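Local coordinates for protein HIRA (Homo sapiens, PDB 5YJE), which cooperates with ASF1A as a histone chaperone to promote replication-independent chromatin assembly and is required for periodic repression of histone gene transcription, at residues Leu130-Ile135 with Ala151-Val156; His172-Gly177 with Pro193-Ser198; Val105-Cys110 with Ser143-Leu148. One frame throughout, in Å; residues are numbered along the deposited sequence.

Contact 1. Residues Leu130-Ile135 with Ala151-Val156; sequences LLPSPI and AATLSV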
ATOM      1  N   LEU B 130       3.203  18.506  -0.091  1.00 38.45           N
ATOM      2  CA  LEU B 130       1.932  19.149   0.194  1.00 35.80           C
ATOM      3  C   LEU B 130       1.177  18.315   1.215  1.00 46.84           C
ATOM      4  O   LEU B 130       0.881  17.138   0.965  1.00 48.51           O
ATOM      5  CB  LEU B 130       1.099  19.299  -1.068  1.00 40.10           C
ATOM      6  CG  LEU B 130      -0.177  20.114  -0.819  1.00 42.90           C
ATOM      7  CD1 LEU B 130       0.168  21.546  -0.427  1.00 42.44           C
ATOM      8  CD2 LEU B 130      -1.133  20.070  -2.027  1.00 47.50           C
ATOM      9  N   LEU B 131       0.890  18.901   2.353  1.00 47.44           N
ATOM     10  CA  LEU B 131       0.145  18.210   3.389  1.00 42.24           C
ATOM     11  C   LEU B 131      -1.341  18.398   3.148  1.00 41.17           C
ATOM     12  O   LEU B 131      -1.760  19.409   2.575  1.00 39.00           O
ATOM     13  CB  LEU B 131       0.506  18.756   4.764  1.00 47.50           C
ATOM     14  CG  LEU B 131       1.936  18.591   5.281  1.00 50.90           C
ATOM     15  CD1 LEU B 131       2.148  19.449   6.557  1.00 46.89           C
ATOM     16  CD2 LEU B 131       2.242  17.118   5.548  1.00 44.71           C
ATOM     17  N   PRO B 132      -2.162  17.428   3.555  1.00 51.41           N
ATOM     18  CA  PRO B 132      -3.613  17.547   3.307  1.00 51.33           C
ATOM     19  C   PRO B 132      -4.280  18.672   4.093  1.00 48.66           C
ATOM     20  O   PRO B 132      -5.370  19.112   3.708  1.00 51.63           O
ATOM     21  CB  PRO B 132      -4.152  16.173   3.714  1.00 45.68           C
ATOM     22  CG  PRO B 132      -3.108  15.628   4.686  1.00 51.93           C
ATOM     23  CD  PRO B 132      -1.799  16.123   4.136  1.00 56.09           C
ATOM     24  N   SER B 133      -3.657  19.150   5.165  1.00 47.43           N
ATOM     25  CA  SER B 133      -4.163  20.267   5.948  1.00 46.65           C
ATOM     26  C   SER B 133      -2.971  20.889   6.664  1.00 43.76           C
ATOM     27  O   SER B 133      -1.860  20.344   6.598  1.00 42.37           O
ATOM     28  CB  SER B 133      -5.261  19.804   6.940  1.00 46.70           C
ATOM     29  OG  SER B 133      -4.750  19.050   8.008  1.00 44.15           O
ATOM     30  N   PRO B 134      -3.147  22.049   7.328  1.00 42.97           N
ATOM     31  CA  PRO B 134      -1.978  22.709   7.943  1.00 39.04           C
ATOM     32  C   PRO B 134      -1.338  21.856   9.023  1.00 41.56           C
ATOM     33  O   PRO B 134      -1.995  21.051   9.695  1.00 47.14           O
ATOM     34  CB  PRO B 134      -2.545  24.010   8.532  1.00 37.97           C
ATOM     35  CG  PRO B 134      -3.775  24.291   7.736  1.00 41.22           C
ATOM     36  CD  PRO B 134      -4.347  22.906   7.388  1.00 39.99           C
ATOM     37  N   ILE B 135      -0.026  22.025   9.160  1.00 39.62           N
ATOM     38  CA  ILE B 135       0.726  21.330  10.191  1.00 39.56           C
ATOM     39  C   ILE B 135       0.207  21.704  11.582  1.00 43.30           C
ATOM     40  O   ILE B 135      -0.307  22.811  11.816  1.00 44.40           O
ATOM     41  CB  ILE B 135       2.225  21.662  10.075  1.00 37.31           C
ATOM     42  CG1 ILE B 135       3.065  20.710  10.939  1.00 35.45           C
ATOM     43  CG2 ILE B 135       2.481  23.202  10.417  1.00 40.83           C
ATOM     44  CD1 ILE B 135       2.985  19.248  10.514  1.00 38.76           C
ATOM     45  N   ALA B 151      -6.285  18.707  10.745  1.00 45.51           N
ATOM     46  CA  ALA B 151      -7.414  17.815  10.578  1.00 44.37           C
ATOM     47  C   ALA B 151      -7.295  16.560  11.456  1.00 48.15           C
ATOM     48  O   ALA B 151      -8.218  15.741  11.460  1.00 45.91           O
ATOM     49  CB  ALA B 151      -7.559  17.466   9.095  1.00 31.57           C
ATOM     50  N   ALA B 152      -6.189  16.426  12.194  1.00 42.56           N
ATOM     51  CA  ALA B 152      -5.894  15.267  13.021  1.00 44.96           C
ATOM     52  C   ALA B 152      -5.618  14.016  12.177  1.00 45.36           C
ATOM     53  O   ALA B 152      -6.075  12.916  12.493  1.00 50.18           O
ATOM     54  CB  ALA B 152      -7.003  15.019  14.044  1.00 50.70           C
ATOM     55  N   THR B 153      -4.860  14.182  11.104  1.00 46.38           N
ATOM     56  CA  THR B 153      -4.237  13.068  10.408  1.00 45.93           C
ATOM     57  C   THR B 153      -2.760  12.986  10.775  1.00 43.06           C
ATOM     58  O   THR B 153      -2.129  13.974  11.165  1.00 39.71           O
ATOM     59  CB  THR B 153      -4.371  13.197   8.885  1.00 46.16           C
ATOM     60  OG1 THR B 153      -3.690  14.379   8.460  1.00 50.93           O
ATOM     61  CG2 THR B 153      -5.828  13.268   8.467  1.00 42.98           C
ATOM     62  N   LEU B 154      -2.211  11.793  10.618  1.00 41.16           N
ATOM     63  CA  LEU B 154      -0.856  11.485  11.036  1.00 41.56           C
ATOM     64  C   LEU B 154      -0.152  10.846   9.854  1.00 43.54           C
ATOM     65  O   LEU B 154      -0.718   9.957   9.201  1.00 45.42           O
ATOM     66  CB  LEU B 154      -0.878  10.528  12.247  1.00 45.07           C
ATOM     67  CG  LEU B 154       0.429  10.163  12.969  1.00 47.67           C
ATOM     68  CD1 LEU B 154       0.085   9.628  14.359  1.00 54.70           C
ATOM     69  CD2 LEU B 154       1.286   9.160  12.239  1.00 46.40           C
ATOM     70  N   SER B 155       1.064  11.292   9.571  1.00 40.87           N
ATOM     71  CA  SER B 155       1.851  10.720   8.486  1.00 38.33           C
ATOM     72  C   SER B 155       3.263  10.449   8.969  1.00 38.74           C
ATOM     73  O   SER B 155       3.803  11.167   9.819  1.00 40.44           O
ATOM     74  CB  SER B 155       1.922  11.628   7.261  1.00 39.23           C
ATOM     75  OG  SER B 155       0.664  11.797   6.644  1.00 48.98           O
ATOM     76  N   VAL B 156       3.848   9.381   8.448  1.00 36.58           N
ATOM     77  CA  VAL B 156       5.231   9.040   8.748  1.00 38.25           C
ATOM     78  C   VAL B 156       5.899   8.670   7.439  1.00 39.31           C
ATOM     79  O   VAL B 156       5.366   7.877   6.656  1.00 41.33           O
ATOM     80  CB  VAL B 156       5.373   7.891   9.769  1.00 41.04           C
ATOM     81  CG1 VAL B 156       6.851   7.623  10.070  1.00 39.06           C
ATOM     82  CG2 VAL B 156       4.603   8.204  11.055  1.00 38.20           C
TER

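Contact 2. Residues His172-Gly177 with Pro193-Ser198; sequences HSILAG and PVMNLS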
ATOM      1  N   HIS B 172      -8.994  10.125  14.750  1.00 42.44           N
ATOM      2  CA  HIS B 172     -10.338  10.247  15.299  1.00 50.97           C
ATOM      3  C   HIS B 172     -10.718   9.029  16.135  1.00 50.17           C
ATOM      4  O   HIS B 172     -11.304   9.165  17.216  1.00 51.00           O
ATOM      5  CB  HIS B 172     -11.335  10.461  14.157  1.00 51.89           C
ATOM      6  CG  HIS B 172     -12.767  10.429  14.585  1.00 62.76           C
ATOM      7  ND1 HIS B 172     -13.326  11.401  15.392  1.00 65.24           N
ATOM      8  CD2 HIS B 172     -13.759   9.546  14.312  1.00 61.46           C
ATOM      9  CE1 HIS B 172     -14.601  11.118  15.593  1.00 66.26           C
ATOM     10  NE2 HIS B 172     -14.889   9.999  14.948  1.00 66.25           N
ATOM     11  N   SER B 173     -10.377   7.839  15.653  1.00 49.08           N
ATOM     12  CA  SER B 173     -10.679   6.604  16.370  1.00 47.34           C
ATOM     13  C   SER B 173     -10.103   6.625  17.778  1.00 43.84           C
ATOM     14  O   SER B 173     -10.775   6.249  18.737  1.00 46.26           O
ATOM     15  CB  SER B 173     -10.115   5.422  15.591  1.00 40.87           C
ATOM     16  OG  SER B 173     -10.876   4.280  15.822  1.00 58.56           O
ATOM     17  N   ILE B 174      -8.855   7.065  17.910  1.00 46.28           N
ATOM     18  CA  ILE B 174      -8.165   7.102  19.187  1.00 46.08           C
ATOM     19  C   ILE B 174      -8.709   8.209  20.078  1.00 50.72           C
ATOM     20  O   ILE B 174      -8.749   8.071  21.308  1.00 53.53           O
ATOM     21  CB  ILE B 174      -6.663   7.295  18.922  1.00 49.46           C
ATOM     22  CG1 ILE B 174      -6.061   6.021  18.362  1.00 48.07           C
ATOM     23  CG2 ILE B 174      -5.900   7.780  20.165  1.00 54.87           C
ATOM     24  CD1 ILE B 174      -4.617   6.226  18.093  1.00 55.15           C
ATOM     25  N   LEU B 175      -9.117   9.322  19.486  1.00 49.81           N
ATOM     26  CA  LEU B 175      -9.462  10.497  20.265  1.00 52.81           C
ATOM     27  C   LEU B 175     -10.920  10.496  20.700  1.00 52.40           C
ATOM     28  O   LEU B 175     -11.246  11.074  21.743  1.00 48.82           O
ATOM     29  CB  LEU B 175      -9.131  11.764  19.462  1.00 50.69           C
ATOM     30  CG  LEU B 175      -7.629  12.058  19.354  1.00 51.30           C
ATOM     31  CD1 LEU B 175      -7.374  13.331  18.538  1.00 51.83           C
ATOM     32  CD2 LEU B 175      -7.008  12.160  20.759  1.00 52.62           C
ATOM     33  N   ALA B 176     -11.800   9.855  19.940  1.00 52.65           N
ATOM     34  CA  ALA B 176     -13.206   9.804  20.322  1.00 57.25           C
ATOM     35  C   ALA B 176     -13.360   9.051  21.636  1.00 51.69           C
ATOM     36  O   ALA B 176     -12.802   7.966  21.807  1.00 56.86           O
ATOM     37  CB  ALA B 176     -14.037   9.145  19.218  1.00 53.36           C
ATOM     38  N   GLY B 177     -14.095   9.651  22.576  1.00 55.63           N
ATOM     39  CA  GLY B 177     -14.244   9.127  23.918  1.00 49.65           C
ATOM     40  C   GLY B 177     -13.141   9.504  24.882  1.00 55.38           C
ATOM     41  O   GLY B 177     -13.307   9.302  26.094  1.00 60.25           O
ATOM     42  N   PRO B 193       4.353   5.204  15.204  1.00 42.68           N
ATOM     43  CA  PRO B 193       3.799   6.176  16.148  1.00 41.87           C
ATOM     44  C   PRO B 193       3.031   5.506  17.277  1.00 44.14           C
ATOM     45  O   PRO B 193       2.265   4.556  17.082  1.00 44.44           O
ATOM     46  CB  PRO B 193       2.870   7.032  15.270  1.00 42.35           C
ATOM     47  CG  PRO B 193       2.445   6.112  14.163  1.00 39.24           C
ATOM     48  CD  PRO B 193       3.511   5.048  14.002  1.00 37.32           C
ATOM     49  N   VAL B 194       3.247   6.038  18.475  1.00 47.11           N
ATOM     50  CA  VAL B 194       2.604   5.590  19.701  1.00 42.83           C
ATOM     51  C   VAL B 194       1.947   6.798  20.363  1.00 45.33           C
ATOM     52  O   VAL B 194       2.577   7.851  20.520  1.00 43.40           O
ATOM     53  CB  VAL B 194       3.617   4.921  20.652  1.00 42.71           C
ATOM     54  CG1 VAL B 194       2.919   4.342  21.844  1.00 42.05           C
ATOM     55  CG2 VAL B 194       4.379   3.842  19.907  1.00 42.63           C
ATOM     56  N   MET B 195       0.680   6.639  20.736  1.00 45.91           N
ATOM     57  CA  MET B 195      -0.128   7.631  21.430  1.00 42.52           C
ATOM     58  C   MET B 195      -0.452   7.070  22.811  1.00 47.92           C
ATOM     59  O   MET B 195      -1.180   6.074  22.931  1.00 45.79           O
ATOM     60  CB  MET B 195      -1.400   7.923  20.638  1.00 41.03           C
ATOM     61  CG  MET B 195      -1.148   8.181  19.167  1.00 50.10           C
ATOM     62  SD  MET B 195      -0.822   9.922  18.800  1.00 56.79           S
ATOM     63  CE  MET B 195       0.801   9.821  18.080  1.00 53.40           C
ATOM     64  N   ASN B 196       0.115   7.687  23.843  1.00 46.06           N
ATOM     65  CA  ASN B 196      -0.162   7.338  25.227  1.00 45.78           C
ATOM     66  C   ASN B 196      -1.209   8.320  25.754  1.00 46.60           C
ATOM     67  O   ASN B 196      -0.914   9.513  25.936  1.00 48.90           O
ATOM     68  CB  ASN B 196       1.110   7.389  26.073  1.00 50.68           C
ATOM     69  CG  ASN B 196       1.106   6.364  27.177  1.00 59.10           C
ATOM     70  OD1 ASN B 196       1.572   5.273  27.011  1.00 65.25           O
ATOM     71  ND2 ASN B 196       0.496   6.690  28.290  1.00 67.53           N
ATOM     72  N   LEU B 197      -2.425   7.816  25.981  1.00 44.34           N
ATOM     73  CA  LEU B 197      -3.571   8.584  26.443  1.00 46.81           C
ATOM     74  C   LEU B 197      -3.606   8.666  27.974  1.00 52.87           C
ATOM     75  O   LEU B 197      -3.050   7.822  28.697  1.00 49.34           O
ATOM     76  CB  LEU B 197      -4.878   7.969  25.943  1.00 48.05           C
ATOM     77  CG  LEU B 197      -5.065   7.741  24.436  1.00 52.56           C
ATOM     78  CD1 LEU B 197      -6.488   7.282  24.134  1.00 49.25           C
ATOM     79  CD2 LEU B 197      -4.744   8.986  23.651  1.00 47.80           C
ATOM     80  N   SER B 198      -4.301   9.695  28.464  1.00 53.13           N
ATOM     81  CA  SER B 198      -4.359   9.932  29.902  1.00 53.76           C
ATOM     82  C   SER B 198      -5.144   8.850  30.639  1.00 55.18           C
ATOM     83  O   SER B 198      -4.914   8.648  31.833  1.00 53.34           O
ATOM     84  CB  SER B 198      -4.961  11.308  30.195  1.00 47.79           C
ATOM     85  OG  SER B 198      -6.338  11.335  29.866  1.00 52.67           O
TER

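Contact 3. Residues Val105-Cys110 with Ser143-Leu148; sequences VVCVAC and SYVMAL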
ATOM      1  N   VAL B 105      18.063  14.162  10.091  1.00 51.88           N
ATOM      2  CA  VAL B 105      17.312  15.103   9.280  1.00 47.53           C
ATOM      3  C   VAL B 105      16.933  16.312  10.115  1.00 45.57           C
ATOM      4  O   VAL B 105      16.944  16.288  11.342  1.00 45.40           O
ATOM      5  CB  VAL B 105      16.031  14.492   8.660  1.00 47.70           C
ATOM      6  CG1 VAL B 105      16.294  13.104   8.091  1.00 45.55           C
ATOM      7  CG2 VAL B 105      14.929  14.468   9.666  1.00 45.77           C
ATOM      8  N   VAL B 106      16.603  17.382   9.412  1.00 49.26           N
ATOM      9  CA  VAL B 106      15.930  18.540   9.970  1.00 45.80           C
ATOM     10  C   VAL B 106      14.766  18.801   9.042  1.00 44.42           C
ATOM     11  O   VAL B 106      14.945  18.827   7.823  1.00 44.59           O
ATOM     12  CB  VAL B 106      16.856  19.776  10.037  1.00 46.91           C
ATOM     13  CG1 VAL B 106      16.056  21.018  10.359  1.00 43.88           C
ATOM     14  CG2 VAL B 106      17.973  19.575  11.037  1.00 45.14           C
ATOM     15  N   CYS B 107      13.580  18.981   9.581  1.00 43.35           N
ATOM     16  CA  CYS B 107      12.465  19.269   8.700  1.00 42.01           C
ATOM     17  C   CYS B 107      11.706  20.461   9.232  1.00 40.79           C
ATOM     18  O   CYS B 107      11.734  20.751  10.430  1.00 44.36           O
ATOM     19  CB  CYS B 107      11.541  18.062   8.544  1.00 45.87           C
ATOM     20  SG  CYS B 107      11.124  17.392  10.105  1.00 61.78           S
ATOM     21  N   VAL B 108      11.052  21.168   8.317  1.00 40.60           N
ATOM     22  CA  VAL B 108      10.315  22.375   8.650  1.00 38.72           C
ATOM     23  C   VAL B 108       8.952  22.277   8.001  1.00 40.18           C
ATOM     24  O   VAL B 108       8.814  21.753   6.887  1.00 39.43           O
ATOM     25  CB  VAL B 108      11.036  23.680   8.205  1.00 40.67           C
ATOM     26  CG1 VAL B 108      12.321  23.915   9.026  1.00 40.64           C
ATOM     27  CG2 VAL B 108      11.335  23.652   6.743  1.00 35.36           C
ATOM     28  N   ALA B 109       7.944  22.781   8.698  1.00 36.39           N
ATOM     29  CA  ALA B 109       6.625  22.929   8.118  1.00 40.44           C
ATOM     30  C   ALA B 109       6.312  24.414   8.007  1.00 40.46           C
ATOM     31  O   ALA B 109       6.561  25.186   8.944  1.00 38.20           O
ATOM     32  CB  ALA B 109       5.557  22.184   8.931  1.00 42.26           C
ATOM     33  N   CYS B 110       5.771  24.773   6.844  1.00 39.05           N
ATOM     34  CA  CYS B 110       5.579  26.122   6.356  1.00 44.90           C
ATOM     35  C   CYS B 110       4.118  26.330   6.002  1.00 44.66           C
ATOM     36  O   CYS B 110       3.400  25.386   5.644  1.00 40.26           O
ATOM     37  CB  CYS B 110       6.437  26.404   5.094  1.00 42.10           C
ATOM     38  SG  CYS B 110       8.213  26.081   5.285  1.00 46.00           S
ATOM     39  N   SER B 143      15.721   8.803  10.495  1.00 44.75           N
ATOM     40  CA  SER B 143      15.267   9.271   9.192  1.00 44.68           C
ATOM     41  C   SER B 143      13.753   9.247   9.045  1.00 45.04           C
ATOM     42  O   SER B 143      13.248   9.380   7.922  1.00 44.38           O
ATOM     43  CB  SER B 143      15.912   8.431   8.092  1.00 50.85           C
ATOM     44  OG  SER B 143      17.325   8.439   8.245  1.00 60.86           O
ATOM     45  N   TYR B 144      13.021   9.054  10.141  1.00 49.08           N
ATOM     46  CA  TYR B 144      11.568   9.051  10.118  1.00 41.72           C
ATOM     47  C   TYR B 144      11.046  10.436  10.477  1.00 43.92           C
ATOM     48  O   TYR B 144      11.452  11.025  11.489  1.00 41.52           O
ATOM     49  CB  TYR B 144      11.011   7.989  11.070  1.00 47.16           C
ATOM     50  CG  TYR B 144      11.322   6.558  10.644  1.00 45.03           C
ATOM     51  CD1 TYR B 144      10.607   5.941   9.619  1.00 43.62           C
ATOM     52  CD2 TYR B 144      12.331   5.827  11.270  1.00 45.39           C
ATOM     53  CE1 TYR B 144      10.894   4.610   9.231  1.00 48.64           C
ATOM     54  CE2 TYR B 144      12.631   4.511  10.879  1.00 45.12           C
ATOM     55  CZ  TYR B 144      11.908   3.910   9.867  1.00 46.67           C
ATOM     56  OH  TYR B 144      12.204   2.610   9.506  1.00 48.75           O
ATOM     57  N   VAL B 145      10.163  10.958   9.633  1.00 42.64           N
ATOM     58  CA  VAL B 145       9.522  12.246   9.836  1.00 37.53           C
ATOM     59  C   VAL B 145       8.037  11.994   9.988  1.00 36.11           C
ATOM     60  O   VAL B 145       7.431  11.308   9.159  1.00 37.53           O
ATOM     61  CB  VAL B 145       9.796  13.222   8.671  1.00 40.88           C
ATOM     62  CG1 VAL B 145       9.025  14.533   8.881  1.00 36.60           C
ATOM     63  CG2 VAL B 145      11.294  13.498   8.560  1.00 37.08           C
ATOM     64  N   MET B 146       7.462  12.542  11.048  1.00 41.03           N
ATOM     65  CA  MET B 146       6.052  12.383  11.362  1.00 40.21           C
ATOM     66  C   MET B 146       5.399  13.760  11.387  1.00 37.95           C
ATOM     67  O   MET B 146       5.884  14.668  12.057  1.00 38.44           O
ATOM     68  CB  MET B 146       5.871  11.665  12.703  1.00 38.11           C
ATOM     69  CG  MET B 146       4.417  11.502  13.109  1.00 43.78           C
ATOM     70  SD  MET B 146       4.134  10.465  14.578  1.00 46.54           S
ATOM     71  CE  MET B 146       4.789  11.396  15.928  1.00 39.00           C
ATOM     72  N   ALA B 147       4.306  13.910  10.655  1.00 40.36           N
ATOM     73  CA  ALA B 147       3.522  15.133  10.659  1.00 40.31           C
ATOM     74  C   ALA B 147       2.114  14.834  11.168  1.00 42.81           C
ATOM     75  O   ALA B 147       1.441  13.927  10.657  1.00 39.41           O
ATOM     76  CB  ALA B 147       3.477  15.746   9.256  1.00 34.82           C
ATOM     77  N   LEU B 148       1.684  15.587  12.180  1.00 36.78           N
ATOM     78  CA  LEU B 148       0.306  15.585  12.671  1.00 39.60           C
ATOM     79  C   LEU B 148      -0.357  16.887  12.233  1.00 40.15           C
ATOM     80  O   LEU B 148       0.124  17.973  12.578  1.00 41.12           O
ATOM     81  CB  LEU B 148       0.260  15.463  14.200  1.00 38.69           C
ATOM     82  CG  LEU B 148       0.062  14.120  14.921  1.00 48.33           C
ATOM     83  CD1 LEU B 148       1.297  13.243  14.890  1.00 51.22           C
ATOM     84  CD2 LEU B 148      -0.326  14.370  16.358  1.00 52.03           C
TER

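Contact 1. Residues Leu130-Ile135 with Ala151-Val156
The hydroxyl of Ser-133 meets the backbone of Ala-151: Ser-133 OG accepts the N-H of Ala-151, with Ala-151 N 3.2 Å from the oxygen, and the bond is nearly straight, with an N-H...O angle of 164°. The serine reaches this place because OG stands between its own backbone N and carbonyl carbon (chi1 72°). In that position OG also comes to 3.4 Å from Ala-151 CB, so that the methyl lies beside the same oxygen that accepts the amide N-H, and Ser-133 CB is 3.9 Å from this methyl. One serine side chain therefore meets Ala-151 twice, by a polar bond and by packing against its methyl. With an alanine at Ser-133 the acceptor is removed, and the amide of Ala-151 would probably lose its mate and the turn around it be less firmly tied to the linker.

A second, looser touch lies alongside. The ring of Pro-132 and the side chain of Thr-153 slant across each other, with Pro-132 CG 4.0 Å from Thr-153 OG1. This is a van der Waals contact with a ring carbon; the hydrogen bond of the threonine hydroxyl is with Thr-149 OG1, at the other end of the turn. Backbone bonding between Pro-134 and Ala-150 adds a further tie between linker and turn, and Pro-132 also packs on Glu-168 of strand 163-170, in the sheet that holds 153-158.

Residues 130-135 run from the strand that is outermost, within this chain, in one four-stranded antiparallel sheet to the first strand of the next, while 151-156 hold part of the turn between strands 144-149 and 153-158. The arrangement, a linker between successive sheets fastened to a beta-hairpin turn of the second, is consistent with the blade-to-blade connections of a beta-propeller-like fold.

Contact 2. Residues His172-Gly177 with Pro193-Ser198
Ile-174 reaches from a one-turn helix with both of its branches toward strand 193-196 and the residue that follows it. Its CG2 methyl lies 3.9 Å from Leu-197 CD2 and almost as near to Leu-197 CD1, the two side chains crossing at a slant. Its other branch ends at CD1, 4.1 Å from Met-195 CG, where the side chains cross at about a right angle. Leu-197 CD1 also rests 3.7 Å from the carbonyl oxygen Ile-174 O, so this leucine covers backbone as well as side chain. Met-195 starts out toward the helix, but a bend at chi2 (-89°) swings its sulfur end away, and CG is the nearest atom of its side chain.

The turn carrying Ile-174 is closed by the bond from Ala-176 N to His-172 O (2.9 Å), and Ser-178 OG bonds to the carbonyl of Leu-175 beyond it. On the strand side, Met-195 is backbone-paired with Tyr-203, whose side chain also meets Ile-174.

The buried cluster thus joins helix 172-175, which follows strand 163-170, to the next sheet, with Val-182 packing on Leu-197 from the intervening loop and Leu-130 of the third subunit on Ile-174.

Contact 3. Residues Val105-Cys110 with Ser143-Leu148
Val-105 and Cys-107 pack against Val-145 where two successive four-stranded antiparallel sheets lie against one another, an arrangement consistent with neighbouring blades of a beta-propeller-like fold. Strands 105-110 and 144-149 are each second in their sheet and run in roughly the same direction, but no hydrogen bond joins them: the contact is mostly between side chains.

The apolar contacts centre on Val-145. Its CG2 meets Val-105 CG2 at 3.9 Å, the valines crossing at a slant, and less closely the sulfur of Cys-107, while CG1 meets that sulfur. Val-105 uses its other methyl as well, placing CG1 4.1 Å from Ser-143 CA, so it packs on backbone there.

Polar interactions sit at one end. CB of Ser-143 leaves its CA away from 105-110, though its OG has a weak hydrogen bond to Asp-104 OD2, next to Val-105; Val-105 N is itself bonded to Ser-102 OG.

Farther along, Cys-107 also touches Cys-140 of strand 135-141. Its sulfur is swung between backbone N and carbonyl carbon (chi1 49°), which sets SG against both methyls of Val-145, 3.8 Å from CG1 and 4.2 Å from CG2.

Contacts 1 and 3 alternate along the chain, and contact 2 follows both. The centres of contacts 1 and 3 lie about 11 Å apart. Between the centres of contacts 1 and 2 the distance is about 16 Å. The centres of contacts 2 and 3 are about 21 Å apart. Strands 144-149 and 153-158 are neighbours in one sheet, with Ser-155 N probably bonded to Ala-147 O (2.9 Å). Leu-154 and Met-146 of that sheet then pack on Pro-193, linking it to the sheet of contact 2. Three successive sheets of this C-terminal part of HIRA are thus joined, and contacts 1 and 2 border subunit interfaces of the trimer.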